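PDB 5DK5: 3'-5' exonuclease crn-4 from Caenorhabditis elegans, which digests RNA and DNA from the 3' end as a metal-dependent DEDDh-family exonuclease and takes part in DNA degradation during apoptosis. Local coordinates for residues K233-S238 against K244-V249; D290-E295 against H300-A305. All blocks are in the same frame, centred on the assembly; numbering follows the deposited sequence.

How the contacts relate
Both contacts lie in the C-terminal part of the chain, beyond strand 216-219, on the same side of the chain's centre, with their own centres about 11 Å apart. They come in series: contact 1 joins the loop ahead of helix 239-249 to that helix, and contact 2 joins the loop ahead of helix 300-305 to that one. The two helices bring them together. Phe-301 packs against Ile-245, Phe-246 and Val-249, its CZ reaching 3.4 Å from Phe-246 CD1, while Val-249 also meets the hydroxyl of Tyr-292. One apolar cluster thus runs through both, away from the annotated metal sites; helix 300-305 additionally touches the second subunit, in keeping with dimerisation through the C-terminus.

Contact 1: residues K233-S238 against K244-V249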
ATOM      1  N   LYS B 233      22.803   6.057  -2.152  1.00 49.52           N
ATOM      2  CA  LYS B 233      22.013   5.677  -0.983  1.00 48.42           C
ATOM      3  C   LYS B 233      20.614   6.294  -0.966  1.00 42.59           C
ATOM      4  O   LYS B 233      19.702   5.748  -0.345  1.00 38.95           O
ATOM      5  CB  LYS B 233      22.754   6.067   0.301  1.00 54.83           C
ATOM      6  CG  LYS B 233      23.459   4.909   1.000  1.00 61.07           C
ATOM      7  CD  LYS B 233      24.952   5.157   1.138  1.00 67.30           C
ATOM      8  CE  LYS B 233      25.600   4.127   2.051  1.00 70.59           C
ATOM      9  NZ  LYS B 233      25.331   2.728   1.612  1.00 71.54           N
ATOM     10  N   GLU B 234      20.447   7.422  -1.648  1.00 44.58           N
ATOM     11  CA  GLU B 234      19.173   8.136  -1.653  1.00 45.29           C
ATOM     12  C   GLU B 234      18.375   7.849  -2.924  1.00 40.55           C
ATOM     13  O   GLU B 234      17.546   8.659  -3.337  1.00 37.63           O
ATOM     14  CB  GLU B 234      19.408   9.644  -1.518  1.00 51.84           C
ATOM     15  CG  GLU B 234      20.210  10.040  -0.286  1.00 57.69           C
ATOM     16  CD  GLU B 234      19.496   9.713   1.012  1.00 62.70           C
ATOM     17  OE1 GLU B 234      18.249   9.636   1.006  1.00 64.06           O
ATOM     18  OE2 GLU B 234      20.183   9.534   2.040  1.00 65.05           O
ATOM     19  N   TRP B 235      18.619   6.694  -3.535  1.00 33.27           N
ATOM     20  CA  TRP B 235      18.017   6.382  -4.829  1.00 32.25           C
ATOM     21  C   TRP B 235      16.501   6.230  -4.755  1.00 27.15           C
ATOM     22  O   TRP B 235      15.808   6.387  -5.758  1.00 25.10           O
ATOM     23  CB  TRP B 235      18.626   5.104  -5.417  1.00 33.64           C
ATOM     24  CG  TRP B 235      18.275   3.832  -4.686  1.00 32.66           C
ATOM     25  CD1 TRP B 235      19.009   3.218  -3.714  1.00 31.45           C
ATOM     26  CD2 TRP B 235      17.112   3.016  -4.886  1.00 31.02           C
ATOM     27  NE1 TRP B 235      18.376   2.074  -3.294  1.00 30.16           N
ATOM     28  CE2 TRP B 235      17.211   1.927  -3.997  1.00 31.08           C
ATOM     29  CE3 TRP B 235      16.001   3.101  -5.727  1.00 23.75           C
ATOM     30  CZ2 TRP B 235      16.236   0.933  -3.926  1.00 31.26           C
ATOM     31  CZ3 TRP B 235      15.034   2.111  -5.655  1.00 22.77           C
ATOM     32  CH2 TRP B 235      15.160   1.042  -4.760  1.00 29.81           C
ATOM     33  N   ARG B 236      15.987   5.926  -3.569  1.00 31.49           N
ATOM     34  CA  ARG B 236      14.562   5.666  -3.405  1.00 31.13           C
ATOM     35  C   ARG B 236      13.705   6.919  -3.561  1.00 32.06           C
ATOM     36  O   ARG B 236      12.494   6.822  -3.768  1.00 34.25           O
ATOM     37  CB  ARG B 236      14.308   5.024  -2.044  1.00 29.49           C
ATOM     38  CG  ARG B 236      14.882   3.630  -1.939  1.00 27.50           C
ATOM     39  CD  ARG B 236      14.520   2.968  -0.626  1.00 24.68           C
ATOM     40  NE  ARG B 236      15.073   1.620  -0.540  1.00 22.69           N
ATOM     41  CZ  ARG B 236      16.341   1.347  -0.247  1.00 26.24           C
ATOM     42  NH1 ARG B 236      17.206   2.327  -0.010  1.00 27.54           N
ATOM     43  NH2 ARG B 236      16.750   0.087  -0.194  1.00 29.11           N
ATOM     44  N   SER B 237      14.331   8.088  -3.469  1.00 34.58           N
ATOM     45  CA  SER B 237      13.620   9.359  -3.613  1.00 38.85           C
ATOM     46  C   SER B 237      13.807   9.966  -5.006  1.00 42.66           C
ATOM     47  O   SER B 237      13.294  11.050  -5.288  1.00 42.64           O
ATOM     48  CB  SER B 237      14.092  10.349  -2.546  1.00 39.16           C
ATOM     49  OG  SER B 237      15.475  10.617  -2.679  1.00 42.03           O
ATOM     50  N   SER B 238      14.535   9.263  -5.872  1.00 41.32           N
ATOM     51  CA  SER B 238      14.817   9.742  -7.224  1.00 43.15           C
ATOM     52  C   SER B 238      14.417   8.718  -8.283  1.00 40.86           C
ATOM     53  O   SER B 238      14.974   7.621  -8.343  1.00 39.13           O
ATOM     54  CB  SER B 238      16.301  10.079  -7.373  1.00 46.64           C
ATOM     55  OG  SER B 238      16.628  10.350  -8.725  1.00 51.09           O
ATOM     56  N   LYS B 244      18.417   3.324 -12.542  1.00 35.64           N
ATOM     57  CA  LYS B 244      19.694   2.624 -12.597  1.00 36.66           C
ATOM     58  C   LYS B 244      19.616   1.306 -11.834  1.00 35.31           C
ATOM     59  O   LYS B 244      20.164   0.296 -12.272  1.00 34.31           O
ATOM     60  CB  LYS B 244      20.813   3.497 -12.029  1.00 40.24           C
ATOM     61  CG  LYS B 244      20.986   4.831 -12.741  1.00 45.12           C
ATOM     62  CD  LYS B 244      21.467   4.647 -14.171  1.00 49.65           C
ATOM     63  CE  LYS B 244      21.670   5.984 -14.865  1.00 53.33           C
ATOM     64  NZ  LYS B 244      22.078   5.823 -16.289  1.00 56.59           N
ATOM     65  N   ILE B 245      18.933   1.327 -10.692  1.00 34.62           N
ATOM     66  CA  ILE B 245      18.718   0.120  -9.901  1.00 33.69           C
ATOM     67  C   ILE B 245      17.858  -0.881 -10.664  1.00 30.06           C
ATOM     68  O   ILE B 245      18.193  -2.062 -10.743  1.00 28.66           O
ATOM     69  CB  ILE B 245      18.035   0.441  -8.550  1.00 27.08           C
ATOM     70  CG1 ILE B 245      18.975   1.243  -7.643  1.00 30.27           C
ATOM     71  CG2 ILE B 245      17.574  -0.837  -7.853  1.00 26.35           C
ATOM     72  CD1 ILE B 245      20.181   0.471  -7.126  1.00 31.26           C
ATOM     73  N   PHE B 246      16.742  -0.401 -11.206  1.00 25.00           N
ATOM     74  CA  PHE B 246      15.837  -1.233 -11.995  1.00 31.66           C
ATOM     75  C   PHE B 246      16.574  -1.952 -13.124  1.00 29.93           C
ATOM     76  O   PHE B 246      16.292  -3.112 -13.421  1.00 27.64           O
ATOM     77  CB  PHE B 246      14.707  -0.384 -12.589  1.00 36.91           C
ATOM     78  CG  PHE B 246      13.875   0.344 -11.566  1.00 39.37           C
ATOM     79  CD1 PHE B 246      13.786  -0.110 -10.262  1.00 39.18           C
ATOM     80  CD2 PHE B 246      13.176   1.488 -11.919  1.00 39.31           C
ATOM     81  CE1 PHE B 246      13.019   0.560  -9.329  1.00 37.74           C
ATOM     82  CE2 PHE B 246      12.407   2.163 -10.990  1.00 38.64           C
ATOM     83  CZ  PHE B 246      12.329   1.698  -9.693  1.00 37.86           C
ATOM     84  N   GLU B 247      17.519  -1.253 -13.745  1.00 26.32           N
ATOM     85  CA  GLU B 247      18.242  -1.784 -14.898  1.00 36.36           C
ATOM     86  C   GLU B 247      19.060  -3.021 -14.543  1.00 34.81           C
ATOM     87  O   GLU B 247      19.187  -3.942 -15.351  1.00 34.90           O
ATOM     88  CB  GLU B 247      19.164  -0.712 -15.487  1.00 39.25           C
ATOM     89  CG  GLU B 247      18.446   0.345 -16.318  1.00 40.99           C
ATOM     90  CD  GLU B 247      19.329   1.533 -16.661  1.00 41.49           C
ATOM     91  OE1 GLU B 247      20.493   1.569 -16.206  1.00 40.92           O
ATOM     92  OE2 GLU B 247      18.858   2.431 -17.388  1.00 40.24           O
ATOM     93  N   ARG B 248      19.612  -3.037 -13.335  1.00 31.84           N
ATOM     94  CA  ARG B 248      20.453  -4.144 -12.896  1.00 32.18           C
ATOM     95  C   ARG B 248      19.612  -5.290 -12.341  1.00 30.13           C
ATOM     96  O   ARG B 248      19.938  -6.459 -12.536  1.00 29.94           O
ATOM     97  CB  ARG B 248      21.454  -3.666 -11.841  1.00 33.59           C
ATOM     98  CG  ARG B 248      22.261  -2.436 -12.250  1.00 34.59           C
ATOM     99  CD  ARG B 248      22.875  -2.574 -13.638  1.00 35.62           C
ATOM    100  NE  ARG B 248      23.796  -1.478 -13.945  1.00 36.74           N
ATOM    101  CZ  ARG B 248      25.106  -1.489 -13.702  1.00 33.53           C
ATOM    102  NH1 ARG B 248      25.687  -2.542 -13.139  1.00 38.05           N
ATOM    103  NH2 ARG B 248      25.844  -0.435 -14.024  1.00 37.18           N
ATOM    104  N   VAL B 249      18.528  -4.948 -11.652  1.00 27.62           N
ATOM    105  CA  VAL B 249      17.659  -5.949 -11.047  1.00 26.30           C
ATOM    106  C   VAL B 249      16.908  -6.749 -12.107  1.00 25.20           C
ATOM    107  O   VAL B 249      16.917  -7.979 -12.087  1.00 25.41           O
ATOM    108  CB  VAL B 249      16.640  -5.299 -10.088  1.00 23.90           C
ATOM    109  CG1 VAL B 249      15.625  -6.331  -9.585  1.00 23.05           C
ATOM    110  CG2 VAL B 249      17.362  -4.650  -8.922  1.00 36.38           C
TER
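Trp-235, in a short 3-10 turn, and Ile-245, on helix 239-249, face each other with their CA atoms 8.1 Å apart, and no hydrogen bond joins the two segments. Three apolar side chains make the contact: Trp-235, Ile-245 and Phe-246. Ile-245 lays its CG1 methylene over one face of the indole, 4.0 Å from the centroid of the five-membered ring and 19° off the ring normal, a CH-pi contact. A chi1 of -68° sets CG1 beside the backbone N and brings this branch to the ring; the Trp-235 and Ile-245 side chains cross at about a right angle. The opposite face of the indole is covered by Arg-236 CG, so the flat ring is sandwiched between aliphatic groups. The buried indole NE1 is satisfied by a hydrogen bond to the hydroxyl of Tyr-231. Phe-246 adds a looser approach, its CE1 lying 4.5 Å from Trp-235 CZ3. A large aromatic suits the turn, since it can span to a helix whose backbone stays well away. Ser-238 stands at the N-cap position of helix 239-249, its OG hydrogen-bonded to the Asp-241 carboxylate: an N-capped helix folded back on its preceding 3-10 turn.

Contact 2: residues D290-E295 against H300-A305; sequences DLYKNE and HFAKIA
Tyr-292 and Glu-295 reach across from the loop to Ala-302 and Lys-303 on helix 300-305, a loop-to-helix packing near the C-terminus of the chain made of an apolar pair and, farther out, a charged pair. The backbones stay apart, the CA atoms of Tyr-292 and Lys-303 being 8.9 Å from one another, and no hydrogen bond links the segments. In the pair of Tyr-292 and Ala-302, length on the loop side is matched by smallness on the helix side. Tyr-292 has chi1 at -65°, CG beside its backbone N, and from there the phenol extends to the helix and meets Ala-302 with its far end. The methyl CB of Ala-302 sits beside the hydroxyl end, 3.8 Å from Tyr-292 OH and 3.9 Å from Tyr-292 CE1, approaching the ring obliquely. Alanine suits this spot because its short side chain points to the loop and leaves the phenol close to the helix. The same ring stacks with that of Tyr-308; the phenol therefore lies between helix 300-305 and the C-terminal residue.

The charged pair lies at the more exposed border. Lys-303 starts with CG anti to the backbone N (chi1 -158°) and bends at chi2 before running out extended, while Glu-295 also bends at chi2; the two chains meet at about a right angle. Their salt bridge is long, and Glu-295 is poorly ordered, as expected of a weakly held surface carboxylate. The ammonium has a second partner in the terminal carboxylate of Tyr-308, and two negative groups would probably stabilise its positive charge. On the same helix, His-300 hydrogen-bonds to Thr-73 and Asp-90 of the second subunit. Of the two carboxylate oxygens of Glu-295, OE2 is the nearer to Lys-303 NZ, at 3.6 Å, with OE1 at 4.0 Å.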
ATOM      1  N   ASP B 290      26.200  -7.710  -6.043  1.00 50.33           N
ATOM      2  CA  ASP B 290      26.764  -6.588  -5.298  1.00 50.82           C
ATOM      3  C   ASP B 290      25.689  -5.736  -4.629  1.00 49.11           C
ATOM      4  O   ASP B 290      25.949  -5.077  -3.623  1.00 53.79           O
ATOM      5  CB  ASP B 290      27.611  -5.714  -6.225  1.00 52.90           C
ATOM      6  CG  ASP B 290      26.856  -5.283  -7.469  1.00 52.48           C
ATOM      7  OD1 ASP B 290      26.746  -6.099  -8.406  1.00 52.75           O
ATOM      8  OD2 ASP B 290      26.373  -4.132  -7.511  1.00 52.19           O
ATOM      9  N   LEU B 291      24.486  -5.748  -5.194  1.00 35.58           N
ATOM     10  CA  LEU B 291      23.374  -4.969  -4.655  1.00 36.30           C
ATOM     11  C   LEU B 291      22.581  -5.747  -3.603  1.00 36.28           C
ATOM     12  O   LEU B 291      21.738  -5.178  -2.908  1.00 34.87           O
ATOM     13  CB  LEU B 291      22.437  -4.533  -5.786  1.00 34.21           C
ATOM     14  CG  LEU B 291      23.020  -3.611  -6.859  1.00 35.40           C
ATOM     15  CD1 LEU B 291      22.000  -3.388  -7.963  1.00 35.28           C
ATOM     16  CD2 LEU B 291      23.456  -2.281  -6.262  1.00 36.10           C
ATOM     17  N   TYR B 292      22.867  -7.041  -3.487  1.00 44.77           N
ATOM     18  CA  TYR B 292      22.059  -7.954  -2.679  1.00 44.98           C
ATOM     19  C   TYR B 292      22.790  -8.498  -1.445  1.00 47.49           C
ATOM     20  O   TYR B 292      22.374  -9.508  -0.874  1.00 47.10           O
ATOM     21  CB  TYR B 292      21.596  -9.130  -3.549  1.00 41.84           C
ATOM     22  CG  TYR B 292      20.656  -8.767  -4.682  1.00 37.61           C
ATOM     23  CD1 TYR B 292      19.913  -7.593  -4.657  1.00 33.34           C
ATOM     24  CD2 TYR B 292      20.507  -9.609  -5.777  1.00 36.42           C
ATOM     25  CE1 TYR B 292      19.055  -7.268  -5.689  1.00 32.38           C
ATOM     26  CE2 TYR B 292      19.651  -9.293  -6.813  1.00 35.05           C
ATOM     27  CZ  TYR B 292      18.927  -8.122  -6.764  1.00 31.63           C
ATOM     28  OH  TYR B 292      18.074  -7.805  -7.793  1.00 29.10           O
ATOM     29  N   LYS B 293      23.864  -7.831  -1.028  1.00 61.61           N
ATOM     30  CA  LYS B 293      24.710  -8.347   0.052  1.00 65.18           C
ATOM     31  C   LYS B 293      24.623  -7.530   1.345  1.00 66.20           C
ATOM     32  O   LYS B 293      25.126  -7.961   2.385  1.00 65.81           O
ATOM     33  CB  LYS B 293      26.165  -8.415  -0.415  1.00 69.27           C
ATOM     34  CG  LYS B 293      26.759  -7.086  -0.839  1.00 72.17           C
ATOM     35  CD  LYS B 293      28.185  -7.273  -1.325  1.00 75.61           C
ATOM     36  CE  LYS B 293      28.804  -5.962  -1.773  1.00 77.66           C
ATOM     37  NZ  LYS B 293      30.189  -6.154  -2.287  1.00 80.08           N
ATOM     38  N   ASN B 294      23.989  -6.362   1.284  1.00 54.11           N
ATOM     39  CA  ASN B 294      23.793  -5.529   2.469  1.00 56.57           C
ATOM     40  C   ASN B 294      22.365  -5.643   2.983  1.00 55.91           C
ATOM     41  O   ASN B 294      21.441  -5.075   2.400  1.00 57.39           O
ATOM     42  CB  ASN B 294      24.124  -4.068   2.166  1.00 59.40           C
ATOM     43  CG  ASN B 294      23.962  -3.169   3.380  1.00 62.32           C
ATOM     44  OD1 ASN B 294      23.943  -3.639   4.517  1.00 63.70           O
ATOM     45  ND2 ASN B 294      23.847  -1.867   3.143  1.00 63.56           N
ATOM     46  N   GLU B 295      22.189  -6.373   4.080  1.00 63.78           N
ATOM     47  CA  GLU B 295      20.857  -6.634   4.614  1.00 62.90           C
ATOM     48  C   GLU B 295      20.405  -5.541   5.583  1.00 59.23           C
ATOM     49  O   GLU B 295      19.344  -5.648   6.198  1.00 57.30           O
ATOM     50  CB  GLU B 295      20.823  -7.999   5.306  1.00 66.20           C
ATOM     51  CG  GLU B 295      19.478  -8.713   5.216  1.00 69.43           C
ATOM     52  CD  GLU B 295      19.028  -8.946   3.780  1.00 72.20           C
ATOM     53  OE1 GLU B 295      19.886  -9.258   2.926  1.00 73.54           O
ATOM     54  OE2 GLU B 295      17.817  -8.810   3.505  1.00 72.36           O
ATOM     55  N   HIS B 300      13.667  -3.616  -1.456  1.00 22.21           N
ATOM     56  CA  HIS B 300      12.369  -4.215  -1.154  1.00 21.31           C
ATOM     57  C   HIS B 300      11.703  -4.838  -2.381  1.00 22.28           C
ATOM     58  O   HIS B 300      11.243  -5.979  -2.327  1.00 18.58           O
ATOM     59  CB  HIS B 300      11.433  -3.173  -0.534  1.00 19.58           C
ATOM     60  CG  HIS B 300      10.009  -3.621  -0.437  1.00 19.52           C
ATOM     61  ND1 HIS B 300       9.612  -4.688   0.342  1.00 20.16           N
ATOM     62  CD2 HIS B 300       8.882  -3.148  -1.025  1.00 18.51           C
ATOM     63  CE1 HIS B 300       8.306  -4.850   0.232  1.00 17.61           C
ATOM     64  NE2 HIS B 300       7.839  -3.930  -0.591  1.00 16.97           N
ATOM     65  N   PHE B 301      11.656  -4.097  -3.485  1.00 21.03           N
ATOM     66  CA  PHE B 301      10.931  -4.558  -4.666  1.00 20.54           C
ATOM     67  C   PHE B 301      11.615  -5.766  -5.298  1.00 20.75           C
ATOM     68  O   PHE B 301      10.967  -6.586  -5.945  1.00 20.90           O
ATOM     69  CB  PHE B 301      10.784  -3.427  -5.693  1.00 19.23           C
ATOM     70  CG  PHE B 301      11.997  -3.216  -6.563  1.00 25.81           C
ATOM     71  CD1 PHE B 301      12.185  -3.971  -7.712  1.00 28.01           C
ATOM     72  CD2 PHE B 301      12.932  -2.245  -6.249  1.00 20.68           C
ATOM     73  CE1 PHE B 301      13.292  -3.774  -8.516  1.00 29.53           C
ATOM     74  CE2 PHE B 301      14.039  -2.042  -7.051  1.00 25.51           C
ATOM     75  CZ  PHE B 301      14.219  -2.808  -8.186  1.00 28.36           C
ATOM     76  N   ALA B 302      12.926  -5.869  -5.117  1.00 22.87           N
ATOM     77  CA  ALA B 302      13.666  -7.025  -5.604  1.00 24.29           C
ATOM     78  C   ALA B 302      13.398  -8.224  -4.701  1.00 24.53           C
ATOM     79  O   ALA B 302      13.183  -9.342  -5.175  1.00 25.41           O
ATOM     80  CB  ALA B 302      15.153  -6.723  -5.662  1.00 21.66           C
ATOM     81  N   LYS B 303      13.395  -7.973  -3.396  1.00 25.21           N
ATOM     82  CA  LYS B 303      13.216  -9.023  -2.402  1.00 28.82           C
ATOM     83  C   LYS B 303      11.840  -9.672  -2.504  1.00 24.70           C
ATOM     84  O   LYS B 303      11.715 -10.894  -2.459  1.00 31.78           O
ATOM     85  CB  LYS B 303      13.413  -8.456  -0.995  1.00 35.08           C
ATOM     86  CG  LYS B 303      13.760  -9.496   0.059  1.00 41.62           C
ATOM     87  CD  LYS B 303      15.186  -9.990  -0.111  1.00 48.72           C
ATOM     88  CE  LYS B 303      15.625 -10.850   1.058  1.00 54.44           C
ATOM     89  NZ  LYS B 303      17.049 -11.265   0.931  1.00 58.89           N
ATOM     90  N   ILE B 304      10.806  -8.848  -2.638  1.00 18.63           N
ATOM     91  CA  ILE B 304       9.436  -9.345  -2.627  1.00 18.01           C
ATOM     92  C   ILE B 304       9.063 -10.030  -3.943  1.00 19.13           C
ATOM     93  O   ILE B 304       8.174 -10.880  -3.974  1.00 22.27           O
ATOM     94  CB  ILE B 304       8.429  -8.204  -2.331  1.00 26.73           C
ATOM     95  CG1 ILE B 304       7.098  -8.783  -1.842  1.00 26.52           C
ATOM     96  CG2 ILE B 304       8.233  -7.305  -3.553  1.00 27.80           C
ATOM     97  CD1 ILE B 304       6.148  -7.745  -1.280  1.00 28.13           C
ATOM     98  N   ALA B 305       9.740  -9.660  -5.027  1.00 19.66           N
ATOM     99  CA  ALA B 305       9.513 -10.293  -6.323  1.00 22.37           C
ATOM    100  C   ALA B 305      10.301 -11.596  -6.446  1.00 25.93           C
ATOM    101  O   ALA B 305      10.058 -12.395  -7.350  1.00 28.00           O
ATOM    102  CB  ALA B 305       9.886  -9.345  -7.454  1.00 23.04           C
TER